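Orotidine 5'-phosphate decarboxylase (Streptomyces avermitilis, PDB 3V75) probably catalyses the decarboxylation of orotidine 5'-phosphate to UMP, the last step of de novo UMP biosynthesis. Local coordinates at residues A[44-49]-A[83-88]; A[117-122]-A[145-150]; A[125-130]-A[157-162]; A[172-177]-A[218-223]. One frame throughout, in Å; residues are numbered along the deposited sequence.

Contact 1. Residues A[44-49]-A[83-88]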
loop_
_atom_site.group_PDB
_atom_site.type_symbol
_atom_site.label_atom_id
_atom_site.label_comp_id
_atom_site.label_asym_id
_atom_site.label_seq_id
_atom_site.Cartn_x
_atom_site.Cartn_y
_atom_site.Cartn_z
ATOM N N GLY A 44 6.379 -6.013 16.955
ATOM C CA GLY A 44 6.716 -5.633 15.590
ATOM C C GLY A 44 7.988 -6.330 15.146
ATOM O O GLY A 44 8.890 -6.626 15.956
ATOM N N ILE A 45 8.099 -6.617 13.850
ATOM C CA ILE A 45 9.399 -7.012 13.309
ATOM C C ILE A 45 9.759 -5.858 12.377
ATOM O O ILE A 45 9.250 -5.759 11.228
ATOM C CB ILE A 45 9.357 -8.347 12.566
ATOM C CG1 ILE A 45 8.744 -9.434 13.449
ATOM C CG2 ILE A 45 10.767 -8.753 12.098
ATOM C CD1 ILE A 45 8.723 -10.856 12.808
ATOM N N ASP A 46 10.606 -4.953 12.887
ATOM C CA ASP A 46 10.809 -3.635 12.301
ATOM C C ASP A 46 12.286 -3.373 12.026
ATOM O O ASP A 46 12.933 -2.611 12.764
ATOM C CB ASP A 46 10.299 -2.555 13.275
ATOM C CG ASP A 46 8.823 -2.636 13.490
ATOM O OD1 ASP A 46 8.078 -2.814 12.514
ATOM O OD2 ASP A 46 8.372 -2.560 14.653
ATOM N N PRO A 47 12.857 -4.028 11.005
ATOM C CA PRO A 47 14.304 -3.921 10.771
ATOM C C PRO A 47 14.637 -2.634 10.011
ATOM O O PRO A 47 15.192 -2.684 8.893
ATOM C CB PRO A 47 14.629 -5.161 9.915
ATOM C CG PRO A 47 13.298 -5.417 9.178
ATOM C CD PRO A 47 12.225 -5.091 10.208
ATOM N N HIS A 48 14.298 -1.485 10.580
ATOM C CA HIS A 48 14.749 -0.227 9.977
ATOM C C HIS A 48 16.215 0.025 10.267
ATOM O O HIS A 48 16.813 -0.598 11.164
ATOM C CB HIS A 48 13.883 0.976 10.384
ATOM C CG HIS A 48 13.579 1.068 11.842
ATOM N ND1 HIS A 48 14.531 1.402 12.791
ATOM C CD2 HIS A 48 12.407 0.925 12.515
ATOM C CE1 HIS A 48 13.957 1.452 13.982
ATOM N NE2 HIS A 48 12.671 1.155 13.846
ATOM N N ALA A 49 16.814 0.926 9.496
ATOM C CA ALA A 49 18.249 1.147 9.620
ATOM C C ALA A 49 18.689 1.527 11.048
ATOM O O ALA A 49 19.759 1.097 11.466
ATOM C CB ALA A 49 18.750 2.209 8.600
ATOM N N LYS A 83 4.188 -8.602 14.056
ATOM C CA LYS A 83 3.753 -7.710 12.982
ATOM C C LYS A 83 4.960 -7.234 12.197
ATOM O O LYS A 83 5.561 -6.212 12.523
ATOM C CB LYS A 83 2.953 -6.534 13.542
ATOM C CG LYS A 83 2.400 -5.598 12.444
ATOM C CD LYS A 83 1.446 -4.554 12.991
ATOM C CE LYS A 83 2.151 -3.407 13.718
ATOM N NZ LYS A 83 3.004 -2.559 12.834
ATOM N N PRO A 84 5.355 -7.978 11.157
ATOM C CA PRO A 84 6.407 -7.433 10.293
ATOM C C PRO A 84 5.894 -6.219 9.550
ATOM O O PRO A 84 4.745 -6.217 9.100
ATOM C CB PRO A 84 6.690 -8.562 9.292
ATOM C CG PRO A 84 5.453 -9.423 9.351
ATOM C CD PRO A 84 4.875 -9.297 10.722
ATOM N N GLN A 85 6.743 -5.205 9.398
ATOM C CA GLN A 85 6.413 -4.028 8.593
ATOM C C GLN A 85 7.071 -4.204 7.231
ATOM O O GLN A 85 8.279 -4.124 7.093
ATOM C CB GLN A 85 6.885 -2.732 9.287
ATOM C CG GLN A 85 6.824 -1.473 8.437
ATOM C CD GLN A 85 5.505 -1.340 7.707
ATOM O OE1 GLN A 85 5.460 -1.468 6.460
ATOM N NE2 GLN A 85 4.429 -1.100 8.449
ATOM N N SER A 86 6.224 -4.441 6.225
ATOM C CA SER A 86 6.677 -4.772 4.880
ATOM C C SER A 86 7.675 -3.752 4.325
ATOM O O SER A 86 8.618 -4.142 3.632
ATOM C CB SER A 86 5.458 -4.851 3.949
ATOM O OG SER A 86 5.843 -5.366 2.694
ATOM N N ALA A 87 7.470 -2.464 4.587
ATOM C CA ALA A 87 8.323 -1.453 3.958
ATOM C C ALA A 87 9.807 -1.655 4.238
ATOM O O ALA A 87 10.655 -1.374 3.405
ATOM C CB ALA A 87 7.907 -0.032 4.384
ATOM N N PHE A 88 10.117 -2.116 5.455
ATOM C CA PHE A 88 11.519 -2.261 5.847
ATOM C C PHE A 88 12.208 -3.417 5.121
ATOM O O PHE A 88 13.427 -3.458 5.055
ATOM C CB PHE A 88 11.651 -2.410 7.370
ATOM C CG PHE A 88 11.099 -1.222 8.127
ATOM C CD1 PHE A 88 11.431 0.073 7.753
ATOM C CD2 PHE A 88 10.265 -1.402 9.222
ATOM C CE1 PHE A 88 10.896 1.187 8.484
ATOM C CE2 PHE A 88 9.760 -0.319 9.915
ATOM C CZ PHE A 88 10.074 0.956 9.531
HETATM O O HOH W 1 5.516 -3.571 12.480
#

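Contact 2. Residues A[117-122]-A[145-150]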
loop_
_atom_site.group_PDB
_atom_site.type_symbol
_atom_site.label_atom_id
_atom_site.label_comp_id
_atom_site.label_asym_id
_atom_site.label_seq_id
_atom_site.Cartn_x
_atom_site.Cartn_y
_atom_site.Cartn_z
ATOM N N ASP A 117 1.921 -6.108 8.133
ATOM C CA ASP A 117 1.625 -4.683 8.053
ATOM C C ASP A 117 2.166 -4.128 6.743
ATOM O O ASP A 117 3.347 -3.744 6.610
ATOM C CB ASP A 117 2.176 -3.921 9.269
ATOM C CG ASP A 117 1.570 -2.575 9.420
ATOM O OD1 ASP A 117 0.899 -2.082 8.461
ATOM O OD2 ASP A 117 1.722 -1.946 10.500
ATOM N N ALA A 118 1.278 -4.132 5.749
ATOM C CA ALA A 118 1.624 -3.721 4.388
ATOM C C ALA A 118 0.709 -2.588 3.886
ATOM O O ALA A 118 0.969 -1.980 2.827
ATOM C CB ALA A 118 1.549 -4.925 3.463
ATOM N N LYS A 119 -0.349 -2.296 4.646
ATOM C CA LYS A 119 -1.258 -1.168 4.335
ATOM C C LYS A 119 -1.600 -1.094 2.847
ATOM O O LYS A 119 -1.418 -0.061 2.192
ATOM C CB LYS A 119 -0.712 0.163 4.867
ATOM C CG LYS A 119 -0.616 0.175 6.411
ATOM C CD LYS A 119 -0.210 1.566 6.887
ATOM C CE LYS A 119 -0.035 1.618 8.439
ATOM N NZ LYS A 119 1.132 0.764 8.888
ATOM N N ARG A 120 -2.096 -2.215 2.323
ATOM C CA ARG A 120 -2.446 -2.261 0.886
ATOM C C ARG A 120 -3.856 -1.753 0.679
ATOM O O ARG A 120 -4.730 -1.881 1.543
ATOM C CB ARG A 120 -2.346 -3.700 0.353
ATOM C CG ARG A 120 -0.956 -4.335 0.551
ATOM C CD ARG A 120 0.149 -3.495 -0.104
ATOM N NE ARG A 120 1.373 -4.291 -0.360
ATOM C CZ ARG A 120 2.618 -4.012 0.059
ATOM N NH1 ARG A 120 2.855 -2.939 0.833
ATOM N NH2 ARG A 120 3.609 -4.820 -0.312
ATOM N N GLY A 121 -4.112 -1.231 -0.510
ATOM C CA GLY A 121 -5.467 -0.800 -0.822
ATOM C C GLY A 121 -5.575 -0.498 -2.304
ATOM O O GLY A 121 -4.902 0.414 -2.801
ATOM N N ASP A 122 -6.406 -1.265 -3.010
ATOM C CA ASP A 122 -6.609 -1.050 -4.439
ATOM C C ASP A 122 -8.017 -1.574 -4.808
ATOM O O ASP A 122 -8.843 -1.812 -3.913
ATOM C CB ASP A 122 -5.493 -1.733 -5.250
ATOM C CG ASP A 122 -5.139 -0.978 -6.533
ATOM O OD1 ASP A 122 -6.083 -0.619 -7.296
ATOM O OD2 ASP A 122 -3.934 -0.717 -6.770
ATOM N N ALA A 145 -3.268 -12.172 9.112
ATOM C CA ALA A 145 -4.055 -10.983 8.796
ATOM C C ALA A 145 -3.231 -9.995 8.002
ATOM O O ALA A 145 -2.000 -10.109 7.948
ATOM C CB ALA A 145 -4.612 -10.319 10.083
ATOM N N LEU A 146 -3.906 -9.008 7.406
ATOM C CA LEU A 146 -3.244 -8.014 6.572
ATOM C C LEU A 146 -3.781 -6.660 6.951
ATOM O O LEU A 146 -5.001 -6.496 7.085
ATOM C CB LEU A 146 -3.585 -8.296 5.098
ATOM C CG LEU A 146 -3.071 -7.293 4.074
ATOM C CD1 LEU A 146 -1.525 -7.226 3.988
ATOM C CD2 LEU A 146 -3.734 -7.597 2.670
ATOM N N THR A 147 -2.908 -5.665 7.100
ATOM C CA THR A 147 -3.396 -4.295 7.261
ATOM C C THR A 147 -3.730 -3.731 5.871
ATOM O O THR A 147 -2.968 -3.909 4.891
ATOM C CB THR A 147 -2.381 -3.350 7.986
ATOM O OG1 THR A 147 -1.179 -3.278 7.213
ATOM C CG2 THR A 147 -2.055 -3.874 9.421
ATOM N N VAL A 148 -4.856 -3.014 5.811
ATOM C CA VAL A 148 -5.345 -2.421 4.551
ATOM C C VAL A 148 -5.806 -1.003 4.767
ATOM O O VAL A 148 -6.273 -0.631 5.860
ATOM C CB VAL A 148 -6.498 -3.255 3.906
ATOM C CG1 VAL A 148 -5.985 -4.645 3.514
ATOM C CG2 VAL A 148 -7.696 -3.397 4.873
ATOM N N SER A 149 -5.673 -0.198 3.724
ATOM C CA SER A 149 -6.025 1.216 3.796
ATOM C C SER A 149 -7.363 1.358 3.031
ATOM O O SER A 149 -7.549 0.732 1.972
ATOM C CB SER A 149 -4.862 1.997 3.168
ATOM O OG SER A 149 -4.981 3.416 3.255
ATOM N N PRO A 150 -8.342 2.069 3.591
ATOM C CA PRO A 150 -9.650 2.155 2.917
ATOM C C PRO A 150 -9.867 3.477 2.202
ATOM O O PRO A 150 -11.047 3.861 2.088
ATOM C CB PRO A 150 -10.616 2.003 4.064
ATOM C CG PRO A 150 -9.901 2.790 5.205
ATOM C CD PRO A 150 -8.422 2.478 5.011
#

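Contact 3. Residues A[125-130]-A[157-162]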
loop_
_atom_site.group_PDB
_atom_site.type_symbol
_atom_site.label_atom_id
_atom_site.label_comp_id
_atom_site.label_asym_id
_atom_site.label_seq_id
_atom_site.Cartn_x
_atom_site.Cartn_y
_atom_site.Cartn_z
ATOM N N SER A 125 -9.790 -6.650 -9.257
ATOM C CA SER A 125 -8.846 -7.762 -9.348
ATOM C C SER A 125 -7.484 -7.368 -8.822
ATOM O O SER A 125 -6.654 -8.243 -8.551
ATOM C CB SER A 125 -8.761 -8.331 -10.762
ATOM O OG SER A 125 -8.253 -7.356 -11.651
ATOM N N THR A 126 -7.216 -6.065 -8.700
ATOM C CA THR A 126 -5.934 -5.663 -8.118
ATOM C C THR A 126 -5.944 -5.894 -6.607
ATOM O O THR A 126 -4.988 -6.407 -6.043
ATOM C CB THR A 126 -5.620 -4.176 -8.405
ATOM O OG1 THR A 126 -5.697 -3.946 -9.814
ATOM C CG2 THR A 126 -4.204 -3.853 -7.918
HETATM N N MSE A 127 -7.069 -5.560 -5.984
HETATM C CA MSE A 127 -7.293 -5.873 -4.582
HETATM C C MSE A 127 -7.250 -7.384 -4.375
HETATM O O MSE A 127 -6.671 -7.865 -3.402
HETATM C CB MSE A 127 -8.639 -5.314 -4.115
HETATM C CG MSE A 127 -8.879 -5.442 -2.619
HETATM SE SE MSE A 127 -7.761 -4.236 -1.572
HETATM C CE MSE A 127 -6.289 -5.454 -1.178
ATOM N N ALA A 128 -7.858 -8.133 -5.294
ATOM C CA ALA A 128 -7.818 -9.589 -5.214
ATOM C C ALA A 128 -6.390 -10.111 -5.276
ATOM O O ALA A 128 -6.041 -11.083 -4.606
ATOM C CB ALA A 128 -8.658 -10.193 -6.341
ATOM N N ALA A 129 -5.559 -9.498 -6.119
ATOM C CA ALA A 129 -4.179 -9.922 -6.245
ATOM C C ALA A 129 -3.380 -9.659 -4.953
ATOM O O ALA A 129 -2.575 -10.489 -4.552
ATOM C CB ALA A 129 -3.518 -9.235 -7.464
ATOM N N TYR A 130 -3.605 -8.522 -4.284
ATOM C CA TYR A 130 -2.994 -8.345 -2.967
ATOM C C TYR A 130 -3.474 -9.402 -1.974
ATOM O O TYR A 130 -2.693 -9.928 -1.155
ATOM C CB TYR A 130 -3.359 -6.982 -2.407
ATOM C CG TYR A 130 -2.524 -5.826 -2.921
ATOM C CD1 TYR A 130 -1.121 -5.907 -2.927
ATOM C CD2 TYR A 130 -3.133 -4.624 -3.316
ATOM C CE1 TYR A 130 -0.335 -4.822 -3.337
ATOM C CE2 TYR A 130 -2.370 -3.528 -3.734
ATOM C CZ TYR A 130 -0.968 -3.640 -3.739
ATOM O OH TYR A 130 -0.196 -2.558 -4.141
ATOM N N LEU A 157 -12.625 -3.051 -0.478
ATOM C CA LEU A 157 -11.855 -4.117 0.193
ATOM C C LEU A 157 -12.487 -5.474 0.031
ATOM O O LEU A 157 -11.928 -6.474 0.486
ATOM C CB LEU A 157 -11.783 -3.842 1.723
ATOM C CG LEU A 157 -11.201 -2.478 2.104
ATOM C CD1 LEU A 157 -11.370 -2.269 3.622
ATOM C CD2 LEU A 157 -9.771 -2.323 1.672
ATOM N N ARG A 158 -13.673 -5.524 -0.578
ATOM C CA ARG A 158 -14.448 -6.763 -0.606
ATOM C C ARG A 158 -13.668 -8.023 -1.057
ATOM O O ARG A 158 -13.802 -9.081 -0.438
ATOM C CB ARG A 158 -15.716 -6.586 -1.446
ATOM C CG ARG A 158 -16.618 -7.837 -1.377
ATOM C CD ARG A 158 -17.961 -7.598 -2.103
ATOM N NE ARG A 158 -17.719 -7.148 -3.466
ATOM C CZ ARG A 158 -18.538 -7.376 -4.498
ATOM N NH1 ARG A 158 -19.685 -8.085 -4.314
ATOM N NH2 ARG A 158 -18.189 -6.935 -5.719
ATOM N N PRO A 159 -12.854 -7.933 -2.126
ATOM C CA PRO A 159 -12.136 -9.177 -2.495
ATOM C C PRO A 159 -11.230 -9.695 -1.378
ATOM O O PRO A 159 -11.066 -10.927 -1.235
ATOM C CB PRO A 159 -11.296 -8.761 -3.730
ATOM C CG PRO A 159 -12.085 -7.586 -4.324
ATOM C CD PRO A 159 -12.630 -6.848 -3.104
ATOM N N ALA A 160 -10.620 -8.796 -0.614
ATOM C CA ALA A 160 -9.761 -9.210 0.500
ATOM C C ALA A 160 -10.592 -9.739 1.671
ATOM O O ALA A 160 -10.198 -10.724 2.311
ATOM C CB ALA A 160 -8.895 -8.035 0.968
ATOM N N VAL A 161 -11.735 -9.107 1.976
ATOM C CA VAL A 161 -12.637 -9.626 3.012
ATOM C C VAL A 161 -13.069 -11.050 2.684
ATOM O O VAL A 161 -13.003 -11.948 3.543
ATOM C CB VAL A 161 -13.913 -8.730 3.174
ATOM C CG1 VAL A 161 -14.922 -9.368 4.147
ATOM C CG2 VAL A 161 -13.532 -7.310 3.654
ATOM N N GLU A 162 -13.509 -11.280 1.447
ATOM C CA GLU A 162 -14.025 -12.599 1.090
ATOM C C GLU A 162 -12.934 -13.660 1.162
ATOM O O GLU A 162 -13.151 -14.774 1.645
ATOM C CB GLU A 162 -14.630 -12.581 -0.322
ATOM C CG GLU A 162 -15.905 -11.762 -0.431
ATOM C CD GLU A 162 -16.338 -11.571 -1.923
ATOM O OE1 GLU A 162 -15.547 -11.902 -2.863
ATOM O OE2 GLU A 162 -17.462 -11.042 -2.167
#

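Contact 4. Residues A[172-177]-A[218-223]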
loop_
_atom_site.group_PDB
_atom_site.type_symbol
_atom_site.label_atom_id
_atom_site.label_comp_id
_atom_site.label_asym_id
_atom_site.label_seq_id
_atom_site.Cartn_x
_atom_site.Cartn_y
_atom_site.Cartn_z
ATOM N N PHE A 172 -6.932 -5.832 9.178
ATOM C CA PHE A 172 -7.003 -4.641 10.034
ATOM C C PHE A 172 -7.097 -3.444 9.128
ATOM O O PHE A 172 -6.162 -3.130 8.371
ATOM C CB PHE A 172 -5.770 -4.535 10.922
ATOM C CG PHE A 172 -5.755 -5.563 12.052
ATOM C CD1 PHE A 172 -5.118 -6.797 11.884
ATOM C CD2 PHE A 172 -6.412 -5.303 13.270
ATOM C CE1 PHE A 172 -5.116 -7.733 12.915
ATOM C CE2 PHE A 172 -6.406 -6.235 14.284
ATOM C CZ PHE A 172 -5.759 -7.446 14.113
ATOM N N VAL A 173 -8.245 -2.779 9.186
ATOM C CA VAL A 173 -8.500 -1.609 8.355
ATOM C C VAL A 173 -8.037 -0.372 9.085
ATOM O O VAL A 173 -8.407 -0.182 10.240
ATOM C CB VAL A 173 -10.027 -1.500 8.030
ATOM C CG1 VAL A 173 -10.303 -0.260 7.166
ATOM C CG2 VAL A 173 -10.492 -2.801 7.312
ATOM N N LEU A 174 -7.253 0.485 8.429
ATOM C CA LEU A 174 -6.849 1.734 9.079
ATOM C C LEU A 174 -8.082 2.531 9.467
ATOM O O LEU A 174 -8.961 2.770 8.627
ATOM C CB LEU A 174 -6.015 2.590 8.141
ATOM C CG LEU A 174 -4.755 1.960 7.557
ATOM C CD1 LEU A 174 -4.032 2.914 6.638
ATOM C CD2 LEU A 174 -3.806 1.477 8.694
ATOM N N ALA A 175 -8.178 2.942 10.735
ATOM C CA ALA A 175 -9.317 3.747 11.165
ATOM C C ALA A 175 -8.870 5.072 11.780
ATOM O O ALA A 175 -9.205 6.141 11.292
ATOM C CB ALA A 175 -10.208 2.960 12.132
ATOM N N LEU A 176 -8.091 4.988 12.860
ATOM C CA LEU A 176 -7.675 6.163 13.640
ATOM C C LEU A 176 -6.183 6.023 13.948
ATOM O O LEU A 176 -5.772 5.087 14.642
ATOM C CB LEU A 176 -8.460 6.196 14.939
ATOM C CG LEU A 176 -9.931 6.573 14.743
ATOM C CD1 LEU A 176 -10.767 6.185 15.940
ATOM C CD2 LEU A 176 -10.056 8.093 14.436
ATOM N N THR A 177 -5.374 6.951 13.458
ATOM C CA THR A 177 -3.923 6.884 13.694
ATOM C C THR A 177 -3.423 8.122 14.420
ATOM O O THR A 177 -4.044 9.189 14.361
ATOM C CB THR A 177 -3.176 6.662 12.377
ATOM O OG1 THR A 177 -3.500 7.711 11.432
ATOM C CG2 THR A 177 -3.562 5.285 11.803
ATOM N N GLY A 218 -10.753 -6.327 11.876
ATOM C CA GLY A 218 -10.379 -5.374 12.922
ATOM C C GLY A 218 -10.025 -4.027 12.352
ATOM O O GLY A 218 -10.077 -3.802 11.130
ATOM N N ALA A 219 -9.683 -3.106 13.259
ATOM C CA ALA A 219 -9.298 -1.739 12.905
ATOM C C ALA A 219 -7.916 -1.432 13.487
ATOM O O ALA A 219 -7.565 -1.954 14.552
ATOM C CB ALA A 219 -10.303 -0.730 13.492
ATOM N N VAL A 220 -7.175 -0.549 12.822
ATOM C CA VAL A 220 -5.979 0.038 13.414
ATOM C C VAL A 220 -6.426 1.316 14.152
ATOM O O VAL A 220 -7.041 2.209 13.549
ATOM C CB VAL A 220 -4.912 0.370 12.353
ATOM C CG1 VAL A 220 -3.674 0.980 13.055
ATOM C CG2 VAL A 220 -4.554 -0.923 11.569
ATOM N N VAL A 221 -6.146 1.368 15.459
ATOM C CA VAL A 221 -6.555 2.480 16.333
ATOM C C VAL A 221 -5.364 2.790 17.227
ATOM O O VAL A 221 -4.976 1.959 18.071
ATOM C CB VAL A 221 -7.743 2.081 17.215
ATOM C CG1 VAL A 221 -8.198 3.251 18.100
ATOM C CG2 VAL A 221 -8.921 1.644 16.334
ATOM N N GLY A 222 -4.759 3.950 17.027
ATOM C CA GLY A 222 -3.550 4.317 17.754
ATOM C C GLY A 222 -3.782 4.494 19.249
ATOM O O GLY A 222 -4.726 5.198 19.659
ATOM N N ALA A 223 -2.920 3.846 20.056
ATOM C CA ALA A 223 -3.094 3.846 21.520
ATOM C C ALA A 223 -2.789 5.192 22.147
ATOM O O ALA A 223 -3.120 5.406 23.318
ATOM C CB ALA A 223 -2.200 2.775 22.182
#

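Contact 1. Residues A[44-49]-A[83-88]
His48 CB rests over one face of the Phe88 ring, 3.5 Å from CE1, and the imidazole turns its edge to that phenyl in a T-shaped pair, centroids 5.2 Å apart and planes at 75°. The His48 torsion (chi1 46°, CG between the backbone N and the carbonyl carbon) swings the imidazole alongside the phenylalanine. Pro47 CG meets Phe88 CB at 3.9 Å and Asp46 CA reaches CD2 obliquely, so three successive residues pack against Phe88 at this tight end. Exchanging Phe88 for an alanine would probably open a gap beside Asp46 and Pro47 and leave the imidazole free to turn.

The other end is built round a water, 2.7 Å from Asp46 OD1 and close to Lys83 O, that accepts a hydrogen bond from Lys83 NZ; Asp46 OD2 is bound by Ser270, and Lys83 has a further partner in Asp117. Gln85 turns its OE1 back to accept from Ala87 N at 2.9 Å, an N-cap for the helix that carries Phe88. Beside the water run the bonds Ile45 N to Lys83 O (2.9 Å) and Gln85 N to Ile45 O (3.2 Å), the parallel pairing of the first two strands of a TIM barrel.

Contact 2. Residues A[117-122]-A[145-150]
Within the beta-alpha-beta unit made of strand 113-120, helix 124-134 and strand 145-148, Thr147 grips the neighbouring strand with its hydroxyl. OG1 donates to Asp117 OD1 at 2.7 Å, coming from above the carboxylate plane (41° out of it). Lys119 NZ reaches the same oxygen at 2.9 Å from the opposite face, on the syn side, so OD1 is held from both sides. The hydroxyl also accepts from Lys119 N at 2.9 Å, and weakly from Ala118 N. Thr147 sets OG1 between its backbone N and carbonyl carbon (chi1 61°), which points it at this cluster.

Lys119, the predicted proton donor, stands in an alternating row of charges: Lys83 pairs with Asp117, Asp117 with Lys119, and Lys119 with Asp122 of the second subunit. This is consistent with the Lys-Asp-Lys-Asp tetrad of OMP decarboxylases, whose last carboxylate comes across the dimer interface. An asparagine in place of Asp117 would probably leave both lysines without the charge that pairs them within the subunit and weaken the hold on the Thr147 hydroxyl.

Past Lys119 the strands pair in parallel through two backbone bonds, Arg120 N to Thr147 O at 3.2 Å and Ser149 N to Arg120 O at 2.9 Å. Ala118 CB touches Leu146 CD1 at 3.9 Å. The Arg120 guanidinium lies with one face over Ala118 CB, and its NH1 donates to Ala118 O at 2.9 Å; NH2 makes salt bridges with Glu90 of both subunits.

Contact 3. Residues A[125-130]-A[157-162]
Pro159 is the bump of this interface: its ring projects from helix 158-167 against Met127 and Ala128 on helix 124-134. The ring carbons divide the work. CD lies 4.0 Å from Met127 CG, and CG faces Met127 CB. CB sits over the backbone of Ala128, 3.8 Å from its N, and also meets Ala128 CB at 4.0 Å. The small alanine thus leaves room for the proline to settle onto the helix surface.

Met127, present as selenomethionine, crosses the proline at about a right angle. Its CG stands opposite the backbone N (chi1 -173°), sending CG toward the proline; the bends at chi2 and chi3 then turn the end back, with SE alongside Leu157 CD2 (4.3 Å) and CE near Ala160 CB (4.2 Å). The axes of the short helical segments come within 8.0 Å and cross at -37°.

Leu157 and Ala160 also touch strand 170-176, while Ser125 and Ala129 turn to Phe88 of the second subunit. No hydrogen bond joins the two segments, so these consecutive outer helices of the barrel are held here by apolar contact alone, without a polar bond to fix their register.

Contact 4. Residues A[172-177]-A[218-223]
Val220 turns CG1 opposite its backbone N (chi1 -180°), which brings CG2 against two side chains of the neighbouring strand: Leu174 CD2 at 3.8 Å and Phe172 CB at 3.9 Å. Leu174 lies alongside Val220, its CG held beside the backbone N (chi1 -57°). The two strands, fifth and sixth of the TIM barrel, run parallel, their short segments crossing at -40°. Phe172, Leu174 and Val220 share one face of the sheet, where Val220 also meets Leu240 and Leu174 touches Lys119. Val173 and Ala219 are on the other, covered by helix 196-207.

Val173 N bonds to Gly218 O, and Val220 N returns to Val173 O at 2.9 Å. The register then slips by one residue in a beta bulge. Val220 O takes two donors in its carbonyl plane, Ala175 N at 3.1 Å and Leu176 N at 3.0 Å, and the pairing resumes with Gly222 N bonded to Leu176 O at 2.8 Å. The bulge turns Ala175 CB toward the partner strand, 3.9 Å from Ala219 CB, while Ala175 O receives a hydrogen bond from Tyr151 of the second subunit.

Gly218 matters for the phenyl group, since a CB there would run into Phe172 CE2. The ring lies close beside the glycine, and its CD2 is 3.8 Å from Ala219 O, at the ring edge.

Overall arrangement
Contacts 1, 2 and 4 are seams of one closed eight-stranded barrel, and contact 3 joins two helices on its outside. Contact 1 meets contact 2 through the salt bridge of Lys83 NZ with Asp117 OD2 (2.7 Å), which carries the charged row on to Lys119, the predicted proton donor. Contact 2 continues into contact 4 through Val148 N and Phe172 O, 2.9 Å apart; the centres of these two contacts are about 11 Å apart. The side chains of Gln85 and Leu174 each come within about 4 Å of that of Lys119. Contact 3 lies about 10 Å from contact 2, centre to centre, linked by Tyr130 against Arg120. All four contacts touch the second subunit.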